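Local coordinates for protein putative amidohydrolase/peptidase (Burkholderia cenocepacia, PDB 4WJB) that is probably a zinc-dependent hydrolase of the peptidase M20 family that cleaves carbon-nitrogen bonds other than peptide bonds, at residues R44-D49 against S144-A149; I217-A222 against L360-I365; G225-E230 against P303-L308. All coordinates share one frame; numbering follows the deposited sequence.

Contact 1 of 3, residues R44-D49 against S144-A149; sequences RLALTD and SRFAPA
Arg-145 reaches from the 144-149 loop into the turn formed by 44-49. Its CB lies 4.2 Å from CD2 of Leu-45, and CG stands over one face of the Phe-146 ring. With CG anti to the backbone N (chi1 -171°) and the chain extended to NE, the aliphatic part runs straight at the turn, and CD passes 3.3 Å from the carbonyl O of Ala-46. At the tip, NH1 donates to that same Ala-46 O at 3.0 Å with an N-H...O angle of 164°; the acceptor lies in the guanidinium plane, and the hydrogen is received in the carbonyl plane on a lone pair. The residues gripped here belong to a type II beta turn from Leu-45 to Thr-48, whose last residue is also the N-cap of helix 49-64, while the 144-149 loop follows Glu-141, a zinc ligand seen in this protein, and Glu-142, only predicted to be one. Leu-45 O closes the turn by accepting from both N and OG1 of Thr-48, the hydroxyl at 2.6 Å. The other end nitrogen, NH2, is claimed by salt bridges to Glu-179 and Asp-170, which with the NH1 bond fix the rotation of the guanidinium. CZ of Phe-146 lies 3.5 Å above one face of that guanidinium, offset toward the rim, while CE1 touches CD1 of Leu-47 at 3.9 Å, the side chains crossing at about a right angle. Leu-47 continues onto helix 176-183.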
loop_
_atom_site.group_PDB
_atom_site.type_symbol
_atom_site.label_atom_id
_atom_site.label_comp_id
_atom_site.label_asym_id
_atom_site.label_seq_id
_atom_site.Cartn_x
_atom_site.Cartn_y
_atom_site.Cartn_z
ATOM N N ARG A 44 7.065 20.020 -26.246
ATOM C CA ARG A 44 6.351 21.057 -26.974
ATOM C C ARG A 44 4.943 21.206 -26.403
ATOM O O ARG A 44 3.970 20.719 -26.978
ATOM C CB ARG A 44 6.315 20.715 -28.470
ATOM C CG ARG A 44 5.936 21.860 -29.393
ATOM C CD ARG A 44 6.306 21.541 -30.846
ATOM N NE ARG A 44 5.583 20.381 -31.364
ATOM C CZ ARG A 44 6.143 19.376 -32.034
ATOM N NH1 ARG A 44 7.448 19.373 -32.285
ATOM N NH2 ARG A 44 5.393 18.372 -32.467
ATOM N N LEU A 45 4.844 21.876 -25.258
ATOM C CA LEU A 45 3.567 22.017 -24.567
ATOM C C LEU A 45 2.613 22.910 -25.355
ATOM O O LEU A 45 3.041 23.801 -26.099
ATOM C CB LEU A 45 3.774 22.570 -23.152
ATOM C CG LEU A 45 4.007 21.542 -22.039
ATOM C CD1 LEU A 45 5.158 20.595 -22.372
ATOM C CD2 LEU A 45 4.253 22.242 -20.705
ATOM N N ALA A 46 1.318 22.648 -25.198
ATOM C CA ALA A 46 0.282 23.362 -25.939
ATOM C C ALA A 46 0.357 24.878 -25.749
ATOM O O ALA A 46 0.504 25.367 -24.633
ATOM C CB ALA A 46 -1.093 22.851 -25.527
ATOM N N LEU A 47 0.268 25.600 -26.864
ATOM C CA LEU A 47 0.178 27.062 -26.884
ATOM C C LEU A 47 1.429 27.773 -26.365
ATOM O O LEU A 47 1.400 28.978 -26.107
ATOM C CB LEU A 47 -1.053 27.527 -26.103
ATOM C CG LEU A 47 -2.347 26.912 -26.638
ATOM C CD1 LEU A 47 -3.572 27.500 -25.945
ATOM C CD2 LEU A 47 -2.436 27.061 -28.164
ATOM N N THR A 48 2.526 27.032 -26.229
ATOM C CA THR A 48 3.835 27.648 -26.035
ATOM C C THR A 48 4.328 28.218 -27.368
ATOM O O THR A 48 3.710 27.990 -28.405
ATOM C CB THR A 48 4.869 26.639 -25.501
ATOM O OG1 THR A 48 4.974 25.538 -26.419
ATOM C CG2 THR A 48 4.448 26.121 -24.117
ATOM N N ASP A 49 5.441 28.946 -27.344
ATOM C CA ASP A 49 6.041 29.439 -28.582
ATOM C C ASP A 49 6.519 28.282 -29.465
ATOM O O ASP A 49 6.527 28.389 -30.694
ATOM C CB ASP A 49 7.200 30.392 -28.283
ATOM C CG ASP A 49 6.729 31.802 -27.966
ATOM O OD1 ASP A 49 5.561 32.119 -28.275
ATOM O OD2 ASP A 49 7.528 32.596 -27.423
ATOM N N SER A 144 -1.640 18.648 -20.497
ATOM C CA SER A 144 -0.609 18.803 -19.481
ATOM C C SER A 144 -0.503 20.245 -18.987
ATOM O O SER A 144 -0.467 20.493 -17.781
ATOM C CB SER A 144 0.745 18.334 -20.022
ATOM O OG SER A 144 1.767 18.524 -19.057
ATOM N N ARG A 145 -0.443 21.198 -19.913
ATOM C CA ARG A 145 -0.345 22.602 -19.522
ATOM C C ARG A 145 -1.703 23.124 -19.047
ATOM O O ARG A 145 -1.789 23.840 -18.046
ATOM C CB ARG A 145 0.184 23.458 -20.674
ATOM C CG ARG A 145 0.516 24.885 -20.248
ATOM C CD ARG A 145 0.961 25.743 -21.420
ATOM N NE ARG A 145 1.174 27.136 -21.035
ATOM C CZ ARG A 145 1.241 28.142 -21.903
ATOM N NH1 ARG A 145 1.103 27.904 -23.200
ATOM N NH2 ARG A 145 1.437 29.382 -21.477
ATOM N N PHE A 146 -2.756 22.767 -19.777
ATOM C CA PHE A 146 -4.126 23.044 -19.359
ATOM C C PHE A 146 -4.888 21.728 -19.254
ATOM O O PHE A 146 -4.806 20.894 -20.145
ATOM C CB PHE A 146 -4.859 23.965 -20.346
ATOM C CG PHE A 146 -4.017 25.075 -20.909
ATOM C CD1 PHE A 146 -3.228 24.862 -22.033
ATOM C CD2 PHE A 146 -4.048 26.341 -20.345
ATOM C CE1 PHE A 146 -2.463 25.888 -22.574
ATOM C CE2 PHE A 146 -3.288 27.372 -20.879
ATOM C CZ PHE A 146 -2.493 27.143 -21.995
ATOM N N ALA A 147 -5.632 21.540 -18.173
ATOM C CA ALA A 147 -6.507 20.379 -18.053
ATOM C C ALA A 147 -7.904 20.786 -18.503
ATOM O O ALA A 147 -8.267 21.956 -18.382
ATOM C CB ALA A 147 -6.519 19.846 -16.606
ATOM N N PRO A 148 -8.697 19.837 -19.029
ATOM C CA PRO A 148 -8.404 18.419 -19.250
ATOM C C PRO A 148 -7.805 18.130 -20.627
ATOM O O PRO A 148 -7.700 19.027 -21.469
ATOM C CB PRO A 148 -9.783 17.773 -19.129
ATOM C CG PRO A 148 -10.685 18.797 -19.764
ATOM C CD PRO A 148 -10.095 20.153 -19.385
ATOM N N ALA A 149 -7.434 16.871 -20.846
ATOM C CA ALA A 149 -6.962 16.398 -22.144
ATOM C C ALA A 149 -8.069 16.462 -23.191
ATOM O O ALA A 149 -9.251 16.433 -22.844
ATOM C CB ALA A 149 -6.435 14.970 -22.020
#

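Contact 2 of 3, residues I217-A222 against L360-I365; sequences IGVVTA and LSHMDI
Ile-217 and Val-219 give both N and O to strand 362-365 and the residues next to it, a parallel pairing carried by five backbone hydrogen bonds. Ile-217 N donates to Ser-361 O at 2.9 Å and Met-363 N returns to Ile-217 O; Val-219 N then uses Met-363 O at 2.8 Å, Ile-365 N uses Val-219 O, and Thr-221 N ends the ladder on Ile-365 O at 3.0 Å. The short strand axes come within 4.4 Å at 27°. Around this ladder the side chains sort by face. On one, Asp-364 lies alongside Val-219, pointing the same way, with OD1 3.6 Å from CB of Val-219. On the other, CG2 of Ile-365 rests 3.8 Å from Gly-218 CA and 4.0 Å from CG2 of Val-220. CG1 of Ile-365 is anti to its N (chi1 -167°), which puts CG2 between N and the carbonyl carbon and over the neighbouring strand. OD2 of Asp-364 meets CG2 of Thr-221, whose side chain crosses it at about a right angle. In the next shell, Arg-352 anchors Asp-364 by a salt bridge at OD2, and Ile-209 packs on Met-363 and Ile-365. Strand 382-387, with Phe-386 against both Val-220 and Ile-365, pairs antiparallel with 217-234. With helix 345-357 on the Val-219 face and helix 209-213 on the Ile-365 face, helices cover both faces of this mixed sheet, as in the alpha/beta catalytic domain of M20 hydrolases.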
loop_
_atom_site.group_PDB
_atom_site.type_symbol
_atom_site.label_atom_id
_atom_site.label_comp_id
_atom_site.label_asym_id
_atom_site.label_seq_id
_atom_site.Cartn_x
_atom_site.Cartn_y
_atom_site.Cartn_z
ATOM N N ILE A 217 -0.489 -2.917 -39.230
ATOM C CA ILE A 217 -1.629 -2.011 -39.151
ATOM C C ILE A 217 -2.670 -2.448 -38.130
ATOM O O ILE A 217 -3.168 -3.568 -38.177
ATOM C CB ILE A 217 -2.327 -1.874 -40.516
ATOM C CG1 ILE A 217 -1.374 -1.265 -41.554
ATOM C CG2 ILE A 217 -3.606 -1.058 -40.377
ATOM C CD1 ILE A 217 -0.813 0.099 -41.166
ATOM N N GLY A 218 -3.006 -1.550 -37.210
ATOM C CA GLY A 218 -4.088 -1.801 -36.281
ATOM C C GLY A 218 -5.382 -1.177 -36.765
ATOM O O GLY A 218 -5.494 0.049 -36.862
ATOM N N VAL A 219 -6.355 -2.024 -37.089
ATOM C CA VAL A 219 -7.699 -1.566 -37.420
ATOM C C VAL A 219 -8.459 -1.299 -36.122
ATOM O O VAL A 219 -8.946 -2.231 -35.477
ATOM C CB VAL A 219 -8.461 -2.604 -38.265
ATOM C CG1 VAL A 219 -9.858 -2.101 -38.595
ATOM C CG2 VAL A 219 -7.687 -2.937 -39.532
ATOM N N VAL A 220 -8.551 -0.032 -35.731
ATOM C CA VAL A 220 -9.153 0.318 -34.447
ATOM C C VAL A 220 -10.673 0.233 -34.513
ATOM O O VAL A 220 -11.315 0.931 -35.302
ATOM C CB VAL A 220 -8.742 1.722 -33.996
ATOM C CG1 VAL A 220 -9.256 1.997 -32.583
ATOM C CG2 VAL A 220 -7.229 1.871 -34.059
ATOM N N THR A 221 -11.243 -0.632 -33.682
ATOM C CA THR A 221 -12.672 -0.901 -33.719
ATOM C C THR A 221 -13.423 -0.041 -32.706
ATOM O O THR A 221 -14.602 0.267 -32.894
ATOM C CB THR A 221 -12.969 -2.389 -33.444
ATOM O OG1 THR A 221 -12.309 -2.796 -32.235
ATOM C CG2 THR A 221 -12.479 -3.254 -34.591
ATOM N N ALA A 222 -12.727 0.368 -31.651
ATOM C CA ALA A 222 -13.364 1.074 -30.540
ATOM C C ALA A 222 -12.344 1.657 -29.576
ATOM O O ALA A 222 -11.194 1.227 -29.541
ATOM C CB ALA A 222 -14.305 0.134 -29.783
ATOM N N LEU A 360 -0.697 -5.211 -46.606
ATOM C CA LEU A 360 -0.097 -4.963 -45.303
ATOM C C LEU A 360 -0.668 -5.893 -44.247
ATOM O O LEU A 360 -1.870 -6.155 -44.227
ATOM C CB LEU A 360 -0.310 -3.502 -44.890
ATOM C CG LEU A 360 0.485 -2.473 -45.694
ATOM C CD1 LEU A 360 0.020 -1.053 -45.386
ATOM C CD2 LEU A 360 1.971 -2.630 -45.412
ATOM N N SER A 361 0.194 -6.401 -43.372
ATOM C CA SER A 361 -0.269 -7.198 -42.245
ATOM C C SER A 361 -1.118 -6.315 -41.339
ATOM O O SER A 361 -0.795 -5.145 -41.124
ATOM C CB SER A 361 0.906 -7.796 -41.467
ATOM O OG SER A 361 1.712 -6.777 -40.902
ATOM N N HIS A 362 -2.207 -6.869 -40.818
ATOM C CA HIS A 362 -3.140 -6.077 -40.027
ATOM C C HIS A 362 -3.933 -6.925 -39.040
ATOM O O HIS A 362 -4.029 -8.142 -39.184
ATOM C CB HIS A 362 -4.102 -5.326 -40.951
ATOM C CG HIS A 362 -4.961 -6.227 -41.783
ATOM N ND1 HIS A 362 -6.223 -6.621 -41.395
ATOM C CD2 HIS A 362 -4.730 -6.827 -42.976
ATOM C CE1 HIS A 362 -6.740 -7.414 -42.317
ATOM N NE2 HIS A 362 -5.854 -7.555 -43.287
ATOM N N MET A 363 -4.499 -6.268 -38.035
ATOM C CA MET A 363 -5.384 -6.922 -37.082
ATOM C C MET A 363 -6.305 -5.897 -36.442
ATOM O O MET A 363 -5.966 -4.719 -36.372
ATOM C CB MET A 363 -4.580 -7.658 -36.006
ATOM C CG MET A 363 -3.663 -6.753 -35.201
ATOM S SD MET A 363 -2.791 -7.610 -33.868
ATOM C CE MET A 363 -4.111 -7.886 -32.691
ATOM N N ASP A 364 -7.467 -6.347 -35.981
ATOM C CA ASP A 364 -8.360 -5.491 -35.212
ATOM C C ASP A 364 -7.752 -5.203 -33.840
ATOM O O ASP A 364 -7.104 -6.061 -33.235
ATOM C CB ASP A 364 -9.738 -6.139 -35.053
ATOM C CG ASP A 364 -10.561 -6.103 -36.332
ATOM O OD1 ASP A 364 -10.008 -5.790 -37.410
ATOM O OD2 ASP A 364 -11.773 -6.393 -36.257
ATOM N N ILE A 365 -7.962 -3.993 -33.346
ATOM C CA ILE A 365 -7.392 -3.612 -32.067
ATOM C C ILE A 365 -8.274 -2.565 -31.393
ATOM O O ILE A 365 -8.945 -1.778 -32.062
ATOM C CB ILE A 365 -5.940 -3.088 -32.245
ATOM C CG1 ILE A 365 -5.219 -2.977 -30.896
ATOM C CG2 ILE A 365 -5.919 -1.763 -33.007
ATOM C CD1 ILE A 365 -3.735 -2.669 -31.033
#

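Contact 3 of 3, residues G225-E230 against P303-L308; sequences GQRWYE and PDDAVL
Arg-227 and Asp-305 supply the ionic part of the contact between strand 225-230 and the start of helix 305-326. NH2 of Arg-227 donates to OD1 of Asp-305 at 3.0 Å in a salt bridge; the bond is bent (146° at the hydrogen), and Asp-305 OD1 is met from above its carboxylate plane. The guanidinium and carboxylate planes stand 67° apart, and with Asp-305 OD2 4.1 Å from Arg-227 NH2 the pairing is single-point rather than two-pronged. The same NH2 also forms a salt bridge with Asp-309, which lies one turn further along the helix, and two carboxylates thus share the charge.

A water adds a second route between the same side chains, accepting from Arg-227 NE at 2.9 Å and donating to Asp-305 OD1. The bend of the arginine chain at chi2 (-101°) turns the guanidinium across the helix start, where NE faces this water and NH2 the aspartate.

Van der Waals packing comes from Leu-308. Its CB lies over the centre of one guanidinium face, 3.6 Å from CZ of Arg-227, and CD2 touches Arg-227 CG at 4.1 Å. CD1 reaches the backbone of Gly-225, 3.6 Å from its C atom.

Within the segments, Asp-304 N-caps the helix, its OD1 accepting from Ala-306 N at 2.8 Å, and Trp-228 NE1 donates to Gln-226 OE1. Farther along the strand, Glu-230 pairs with Arg-287 of the second subunit. Helix 305-326 packed on one face of an antiparallel sheet of 217-234, 289-302 and 329-342 fits the alpha/beta sandwich of the M20 dimerisation domain.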
loop_
_atom_site.group_PDB
_atom_site.type_symbol
_atom_site.label_atom_id
_atom_site.label_comp_id
_atom_site.label_asym_id
_atom_site.label_seq_id
_atom_site.Cartn_x
_atom_site.Cartn_y
_atom_site.Cartn_z
ATOM N N GLY A 225 -14.403 1.469 -22.845
ATOM C CA GLY A 225 -15.224 1.981 -21.764
ATOM C C GLY A 225 -14.447 1.804 -20.473
ATOM O O GLY A 225 -13.519 0.998 -20.420
ATOM N N GLN A 226 -14.813 2.552 -19.437
ATOM C CA GLN A 226 -14.118 2.485 -18.154
ATOM C C GLN A 226 -15.082 2.554 -16.979
ATOM O O GLN A 226 -16.051 3.315 -17.008
ATOM C CB GLN A 226 -13.101 3.623 -18.019
ATOM C CG GLN A 226 -12.053 3.693 -19.106
ATOM C CD GLN A 226 -11.099 4.854 -18.913
ATOM O OE1 GLN A 226 -10.663 5.134 -17.795
ATOM N NE2 GLN A 226 -10.772 5.541 -20.003
ATOM N N ARG A 227 -14.806 1.760 -15.948
ATOM C CA ARG A 227 -15.476 1.890 -14.657
ATOM C C ARG A 227 -14.423 1.908 -13.546
ATOM O O ARG A 227 -13.627 0.974 -13.430
ATOM C CB ARG A 227 -16.464 0.741 -14.421
ATOM C CG ARG A 227 -17.373 0.421 -15.595
ATOM C CD ARG A 227 -18.766 1.008 -15.432
ATOM N NE ARG A 227 -19.575 0.781 -16.627
ATOM C CZ ARG A 227 -20.542 -0.127 -16.732
ATOM N NH1 ARG A 227 -20.854 -0.901 -15.702
ATOM N NH2 ARG A 227 -21.210 -0.248 -17.871
ATOM N N TRP A 228 -14.412 2.965 -12.739
ATOM C CA TRP A 228 -13.447 3.083 -11.646
ATOM C C TRP A 228 -14.142 2.937 -10.297
ATOM O O TRP A 228 -15.269 3.408 -10.120
ATOM C CB TRP A 228 -12.712 4.428 -11.691
ATOM C CG TRP A 228 -11.858 4.659 -12.903
ATOM C CD1 TRP A 228 -11.891 3.971 -14.082
ATOM C CD2 TRP A 228 -10.839 5.657 -13.049
ATOM N NE1 TRP A 228 -10.960 4.481 -14.953
ATOM C CE2 TRP A 228 -10.300 5.515 -14.346
ATOM C CE3 TRP A 228 -10.328 6.652 -12.209
ATOM C CZ2 TRP A 228 -9.273 6.329 -14.820
ATOM C CZ3 TRP A 228 -9.309 7.463 -12.683
ATOM C CH2 TRP A 228 -8.794 7.296 -13.981
ATOM N N TYR A 229 -13.455 2.306 -9.347
ATOM C CA TYR A 229 -14.007 2.070 -8.019
ATOM C C TYR A 229 -13.012 2.411 -6.916
ATOM O O TYR A 229 -11.797 2.373 -7.120
ATOM C CB TYR A 229 -14.436 0.607 -7.850
ATOM C CG TYR A 229 -15.395 0.093 -8.896
ATOM C CD1 TYR A 229 -14.928 -0.374 -10.116
ATOM C CD2 TYR A 229 -16.764 0.056 -8.657
ATOM C CE1 TYR A 229 -15.794 -0.847 -11.078
ATOM C CE2 TYR A 229 -17.643 -0.422 -9.616
ATOM C CZ TYR A 229 -17.146 -0.873 -10.823
ATOM O OH TYR A 229 -17.995 -1.352 -11.790
ATOM N N GLU A 230 -13.545 2.742 -5.747
ATOM C CA GLU A 230 -12.754 2.817 -4.529
ATOM C C GLU A 230 -13.338 1.834 -3.529
ATOM O O GLU A 230 -14.555 1.782 -3.341
ATOM C CB GLU A 230 -12.741 4.238 -3.964
ATOM C CG GLU A 230 -11.935 5.212 -4.805
ATOM C CD GLU A 230 -11.906 6.602 -4.216
ATOM O OE1 GLU A 230 -12.732 6.885 -3.327
ATOM O OE2 GLU A 230 -11.055 7.411 -4.643
ATOM N N PRO A 303 -14.234 -2.632 -24.418
ATOM C CA PRO A 303 -15.008 -1.968 -25.476
ATOM C C PRO A 303 -16.509 -2.260 -25.416
ATOM O O PRO A 303 -17.277 -1.634 -26.146
ATOM C CB PRO A 303 -14.408 -2.546 -26.762
ATOM C CG PRO A 303 -13.873 -3.892 -26.350
ATOM C CD PRO A 303 -13.333 -3.666 -24.959
ATOM N N ASP A 304 -16.917 -3.204 -24.572
ATOM C CA ASP A 304 -18.318 -3.615 -24.494
ATOM C C ASP A 304 -18.917 -3.232 -23.145
ATOM O O ASP A 304 -18.460 -3.706 -22.102
ATOM C CB ASP A 304 -18.439 -5.129 -24.723
ATOM C CG ASP A 304 -19.879 -5.596 -24.899
ATOM O OD1 ASP A 304 -20.816 -4.894 -24.464
ATOM O OD2 ASP A 304 -20.072 -6.687 -25.477
ATOM N N ASP A 305 -19.948 -2.391 -23.163
ATOM C CA ASP A 305 -20.580 -1.947 -21.922
ATOM C C ASP A 305 -21.275 -3.093 -21.186
ATOM O O ASP A 305 -21.374 -3.077 -19.959
ATOM C CB ASP A 305 -21.588 -0.827 -22.194
ATOM C CG ASP A 305 -21.278 0.432 -21.409
ATOM O OD1 ASP A 305 -20.285 0.433 -20.649
ATOM O OD2 ASP A 305 -22.026 1.421 -21.544
ATOM N N ALA A 306 -21.762 -4.079 -21.934
ATOM C CA ALA A 306 -22.393 -5.250 -21.332
ATOM C C ALA A 306 -21.387 -6.032 -20.497
ATOM O O ALA A 306 -21.709 -6.499 -19.403
ATOM C CB ALA A 306 -23.002 -6.143 -22.403
ATOM N N VAL A 307 -20.171 -6.168 -21.018
ATOM C CA VAL A 307 -19.090 -6.825 -20.288
ATOM C C VAL A 307 -18.711 -6.024 -19.040
ATOM O O VAL A 307 -18.496 -6.593 -17.969
ATOM C CB VAL A 307 -17.844 -7.025 -21.181
ATOM C CG1 VAL A 307 -16.631 -7.425 -20.346
ATOM C CG2 VAL A 307 -18.130 -8.066 -22.255
ATOM N N LEU A 308 -18.639 -4.703 -19.179
ATOM C CA LEU A 308 -18.373 -3.833 -18.038
ATOM C C LEU A 308 -19.446 -4.006 -16.963
ATOM O O LEU A 308 -19.147 -3.971 -15.769
ATOM C CB LEU A 308 -18.286 -2.369 -18.484
ATOM C CG LEU A 308 -17.004 -1.987 -19.229
ATOM C CD1 LEU A 308 -17.066 -0.546 -19.713
ATOM C CD2 LEU A 308 -15.769 -2.203 -18.357
HETATM O O HOH W 1 -19.030 2.418 -18.948
#

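In the fold
Strand 217-234 carries both contact 2 and contact 3, whose centres are 22 Å apart and which touch where CB of Ala-222 packs on CB of Pro-303 at 4.0 Å. The strand therefore runs from the sheet near the metal site into the dimerisation region. Contact 1 precedes both in the chain and touches neither: its centre is about 30 Å from that of contact 2, on the opposite side of the chain's centre, and about 29 Å from that of contact 3. The side chains of Ala-46 in contact 1 and Val-220 in contact 2 are each about 12 Å from a bound zinc ion, and Val-220 lies about 7 Å from the side chain of the zinc ligand His-203.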